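Local coordinates for NifU like protein IscU (Streptococcus pyogenes, PDB 1SU0), which probably serves as a scaffold on which iron-sulfur clusters are assembled with IscS and then handed to other proteins, and here carries a zinc ion, at residues Ala15-Lys19 against Arg20-His24; Gly81-Lys84 against Glu85-Leu88. All coordinates share one frame; numbering follows the deposited sequence.

Interaction 1. Residues Ala15-Lys19 against Arg20-His24; sequences ADHSK and RPHHH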
loop_
_atom_site.group_PDB
_atom_site.type_symbol
_atom_site.label_atom_id
_atom_site.label_comp_id
_atom_site.label_asym_id
_atom_site.label_seq_id
_atom_site.Cartn_x
_atom_site.Cartn_y
_atom_site.Cartn_z
ATOM N N ALA A 15 -0.937 -14.133 0.714
ATOM C CA ALA A 15 -0.311 -14.676 1.915
ATOM C C ALA A 15 1.153 -14.283 2.085
ATOM O O ALA A 15 1.570 -13.947 3.189
ATOM C CB ALA A 15 -0.460 -16.180 1.963
ATOM N N ASP A 16 1.909 -14.302 0.989
ATOM C CA ASP A 16 3.318 -13.938 1.000
ATOM C C ASP A 16 3.524 -12.499 1.370
ATOM O O ASP A 16 4.513 -12.174 2.009
ATOM C CB ASP A 16 3.940 -14.155 -0.385
ATOM C CG ASP A 16 5.453 -13.838 -0.425
ATOM O OD1 ASP A 16 6.246 -14.574 0.207
ATOM O OD2 ASP A 16 5.918 -12.848 -1.041
ATOM N N HIS A 17 2.616 -11.622 0.941
ATOM C CA HIS A 17 2.740 -10.218 1.258
ATOM C C HIS A 17 2.387 -9.955 2.734
ATOM O O HIS A 17 2.873 -8.994 3.322
ATOM C CB HIS A 17 1.860 -9.363 0.336
ATOM C CG HIS A 17 2.505 -9.035 -0.973
ATOM N ND1 HIS A 17 3.544 -8.135 -1.080
ATOM C CD2 HIS A 17 2.243 -9.463 -2.233
ATOM C CE1 HIS A 17 3.921 -8.053 -2.342
ATOM N NE2 HIS A 17 3.143 -8.842 -3.065
ATOM N N SER A 18 1.527 -10.774 3.323
ATOM C CA SER A 18 1.105 -10.556 4.706
ATOM C C SER A 18 2.090 -11.199 5.670
ATOM O O SER A 18 2.381 -10.653 6.711
ATOM C CB SER A 18 -0.297 -11.113 4.946
ATOM O OG SER A 18 -0.463 -12.361 4.290
ATOM N N LYS A 19 2.607 -12.371 5.323
ATOM C CA LYS A 19 3.506 -13.093 6.212
ATOM C C LYS A 19 4.957 -12.609 6.062
ATOM O O LYS A 19 5.661 -12.455 7.045
ATOM C CB LYS A 19 3.406 -14.599 5.960
ATOM C CG LYS A 19 2.065 -15.244 6.366
ATOM C CD LYS A 19 1.871 -16.602 5.636
ATOM C CE LYS A 19 0.567 -17.345 6.040
ATOM N NZ LYS A 19 0.358 -18.638 5.262
ATOM N N ARG A 20 5.391 -12.351 4.835
ATOM C CA ARG A 20 6.760 -11.906 4.556
ATOM C C ARG A 20 6.783 -10.580 3.774
ATOM O O ARG A 20 7.226 -10.534 2.607
ATOM C CB ARG A 20 7.489 -12.995 3.767
ATOM C CG ARG A 20 8.994 -12.805 3.628
ATOM C CD ARG A 20 9.693 -13.971 2.911
ATOM N NE ARG A 20 10.593 -13.530 1.839
ATOM C CZ ARG A 20 11.786 -14.067 1.576
ATOM N NH1 ARG A 20 12.267 -15.085 2.295
ATOM N NH2 ARG A 20 12.518 -13.580 0.578
ATOM N N PRO A 21 6.301 -9.507 4.411
ATOM C CA PRO A 21 6.222 -8.190 3.773
ATOM C C PRO A 21 7.487 -7.754 3.047
ATOM O O PRO A 21 8.597 -8.006 3.503
ATOM C CB PRO A 21 5.966 -7.249 4.948
ATOM C CG PRO A 21 5.255 -8.092 5.931
ATOM C CD PRO A 21 5.783 -9.468 5.793
ATOM N N HIS A 22 7.272 -7.095 1.916
ATOM C CA HIS A 22 8.303 -6.484 1.104
ATOM C C HIS A 22 8.596 -5.101 1.635
ATOM O O HIS A 22 7.713 -4.436 2.190
ATOM C CB HIS A 22 7.778 -6.332 -0.317
ATOM C CG HIS A 22 7.607 -7.626 -1.028
ATOM N ND1 HIS A 22 7.784 -8.840 -0.407
ATOM C CD2 HIS A 22 7.312 -7.899 -2.320
ATOM C CE1 HIS A 22 7.598 -9.810 -1.284
ATOM N NE2 HIS A 22 7.303 -9.265 -2.452
ATOM N N HIS A 23 9.824 -4.640 1.443
ATOM C CA HIS A 23 10.202 -3.314 1.906
ATOM C C HIS A 23 9.730 -3.105 3.358
ATOM O O HIS A 23 9.036 -2.127 3.659
ATOM C CB HIS A 23 9.614 -2.244 0.973
ATOM C CG HIS A 23 10.090 -2.352 -0.442
ATOM N ND1 HIS A 23 10.525 -1.263 -1.162
ATOM C CD2 HIS A 23 10.216 -3.422 -1.266
ATOM C CE1 HIS A 23 10.893 -1.654 -2.371
ATOM N NE2 HIS A 23 10.714 -2.960 -2.458
ATOM N N HIS A 24 10.090 -4.052 4.233
ATOM C CA HIS A 24 9.675 -4.039 5.631
ATOM C C HIS A 24 10.809 -3.478 6.465
ATOM O O HIS A 24 11.965 -3.543 6.064
ATOM C CB HIS A 24 9.341 -5.458 6.108
ATOM C CG HIS A 24 8.569 -5.512 7.396
ATOM N ND1 HIS A 24 7.410 -4.790 7.610
ATOM C CD2 HIS A 24 8.791 -6.211 8.537
ATOM C CE1 HIS A 24 6.952 -5.047 8.825
ATOM N NE2 HIS A 24 7.778 -5.897 9.411
HETATM O O HOH W 1 8.092 -12.642 0.434
#
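His17 and His22 meet as an edge-to-face aromatic pair where helix 8-19 gives way to a loop. CE1 of His17 comes in over one face of the His22 imidazole, offset toward the rim, and lies 3.4 Å from His22 CD2. The ring planes are inclined by 54° and the centroids are 4.5 Å apart. Asp16 reaches the same imidazole obliquely: its OD2 stands 3.5 Å from His22 CE1, the carboxylate and ring planes 74° apart. Its CG swings anti to the backbone N (chi1 -178°), which sets the Asp16 side chain beside that of Arg20, the two pointing the same way. A water lies 2.6 Å from Asp16 OD2, probably hydrogen-bonded to it; the water also probably donates to Arg20 O, accepts a weak bond from Arg20 NE, and lies in the plane of the His22 ring at its edge.

Behind these side chains the backbone closes the helix. Arg20 N donates to Asp16 O at 3.0 Å, from above the carbonyl plane, and Arg20 is the first residue to leave helical torsions. Pro21 then folds against the last turn, its CA forming a CH...O contact of 3.5 Å with His17 O. Further out, Ser73 of helix 66-79 bonds through OG to His17 ND1 and also takes up the backbone N of His22, while Glu111 holds His17 NE2. With both ring nitrogens engaged, the rotation of the His17 imidazole is fixed. The Asp16 carboxylate, about 4.1 Å from His22 NE2 by way of OD2, would probably favour a protonated His22, although no direct ion pair is made.

Interaction 2. Residues Gly81-Lys84 against Glu85-Leu88; sequences GKSK and EEAL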
loop_
_atom_site.group_PDB
_atom_site.type_symbol
_atom_site.label_atom_id
_atom_site.label_comp_id
_atom_site.label_asym_id
_atom_site.label_seq_id
_atom_site.Cartn_x
_atom_site.Cartn_y
_atom_site.Cartn_z
ATOM N N GLY A 81 10.083 4.445 -6.732
ATOM C CA GLY A 81 10.723 5.143 -7.826
ATOM C C GLY A 81 9.750 5.824 -8.743
ATOM O O GLY A 81 9.982 5.817 -9.955
ATOM N N LYS A 82 8.698 6.446 -8.194
ATOM C CA LYS A 82 7.639 7.009 -9.044
ATOM C C LYS A 82 7.620 8.536 -9.109
ATOM O O LYS A 82 8.204 9.097 -10.038
ATOM C CB LYS A 82 6.266 6.450 -8.651
ATOM C CG LYS A 82 6.062 4.993 -9.064
ATOM C CD LYS A 82 5.830 4.854 -10.562
ATOM C CE LYS A 82 5.443 3.444 -10.945
ATOM N NZ LYS A 82 6.565 2.516 -10.701
ATOM N N SER A 83 6.963 9.213 -8.166
ATOM C CA SER A 83 6.769 10.671 -8.250
ATOM C C SER A 83 5.616 11.099 -7.356
ATOM O O SER A 83 4.581 10.438 -7.325
ATOM C CB SER A 83 6.531 11.132 -9.729
ATOM O OG SER A 83 5.539 12.133 -9.885
ATOM N N LYS A 84 5.783 12.207 -6.637
ATOM C CA LYS A 84 4.687 12.768 -5.844
ATOM C C LYS A 84 3.375 12.500 -6.577
ATOM O O LYS A 84 2.444 11.910 -6.017
ATOM C CB LYS A 84 4.859 14.291 -5.568
ATOM C CG LYS A 84 4.493 15.304 -6.731
ATOM C CD LYS A 84 4.695 16.750 -6.290
ATOM C CE LYS A 84 4.118 17.740 -7.284
ATOM N NZ LYS A 84 4.517 19.161 -6.990
ATOM N N GLU A 85 3.346 12.890 -7.850
ATOM C CA GLU A 85 2.139 12.841 -8.648
ATOM C C GLU A 85 1.831 11.447 -9.179
ATOM O O GLU A 85 0.682 11.041 -9.149
ATOM C CB GLU A 85 2.232 13.823 -9.803
ATOM C CG GLU A 85 1.223 14.952 -9.724
ATOM C CD GLU A 85 1.010 15.614 -11.076
ATOM O OE1 GLU A 85 1.946 16.306 -11.540
ATOM O OE2 GLU A 85 -0.082 15.425 -11.667
ATOM N N GLU A 86 2.837 10.726 -9.669
ATOM C CA GLU A 86 2.619 9.368 -10.147
ATOM C C GLU A 86 2.070 8.489 -9.026
ATOM O O GLU A 86 0.978 7.940 -9.137
ATOM C CB GLU A 86 3.905 8.756 -10.686
ATOM C CG GLU A 86 4.290 9.300 -12.040
ATOM C CD GLU A 86 5.307 8.443 -12.759
ATOM O OE1 GLU A 86 5.238 8.413 -14.000
ATOM O OE2 GLU A 86 6.166 7.814 -12.090
ATOM N N ALA A 87 2.851 8.370 -7.954
ATOM C CA ALA A 87 2.430 7.674 -6.747
ATOM C C ALA A 87 1.021 8.080 -6.340
ATOM O O ALA A 87 0.196 7.235 -6.055
ATOM C CB ALA A 87 3.410 7.943 -5.625
ATOM N N LEU A 88 0.738 9.373 -6.345
ATOM C CA LEU A 88 -0.564 9.871 -5.904
ATOM C C LEU A 88 -1.695 9.450 -6.836
ATOM O O LEU A 88 -2.834 9.300 -6.412
ATOM C CB LEU A 88 -0.556 11.402 -5.769
ATOM C CG LEU A 88 -0.694 11.963 -4.351
ATOM C CD1 LEU A 88 0.453 11.526 -3.431
ATOM C CD2 LEU A 88 -0.786 13.487 -4.411
#
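Ser83 OG faces the first turn of helix 84-97 and accepts from two backbone amides, which makes Ser83 the N-cap. The bond from Glu86 N, 3.1 Å to Ser83 OG, is nearly straight at 173°; that from Glu85 N to the same oxygen is bent and weak. Ala87 N donates to Ser83 O at 2.8 Å, in the carbonyl plane, and the Ala87 methyl CB sits 3.2 Å from that oxygen. One residue on, Leu88 N bonds to Lys84 O, and the Leu88 side chain folds over the same carbonyl, CD1 at 3.3 Å from Lys84 O. Ser83 CB also packs against the CB and CG of Glu86, 3.7 Å from each. On this inner side, Ala87 and Leu88 rest on helix 122-139, Ala87 touching Leu135 and Ile139 and Leu88 touching Ile139.

The outer side is looser. Lys82 and Glu86 cross at about a right angle, and it is the aliphatic part of the lysine that does the touching: CD lies 3.3 Å from Glu86 OE2. Bends at chi2 and chi4 (-74° and -66°) carry the ammonium away, leaving Lys82 NZ 5.5 Å from Glu86 OE2, so any attraction between them is probably weak. The charged ends of Lys84 and Glu85 likewise stay apart. Two acidic residues in the first turn would be expected to interact favourably with the helix dipole. A serine oxygen taking the otherwise unpartnered first-turn amides is the classical N-cap of an alpha helix, placed where the chain turns from helix 66-79 into helix 84-97.

In the fold
Interactions 1 and 2 come in series along the chain and mark opposite kinds of helix boundary: residues 15-24 lead out of helix 8-19 toward strand 33-36, while residues 81-88 lead into helix 84-97. Their centres are 22 Å apart, on opposite sides of the chain's centre, and about 8 Å apart at the nearest atoms. Helix 66-79 lies between them in sequence: it is contacted by side chains of interaction 1, and the loop that follows it opens interaction 2. Both fall within the NifU-like N-terminal domain. Interaction 1 is the nearer to the metal site, with the Ser18 side chain about 11 Å from the zinc ion, whereas interaction 2 packs against helix 122-139 away from it.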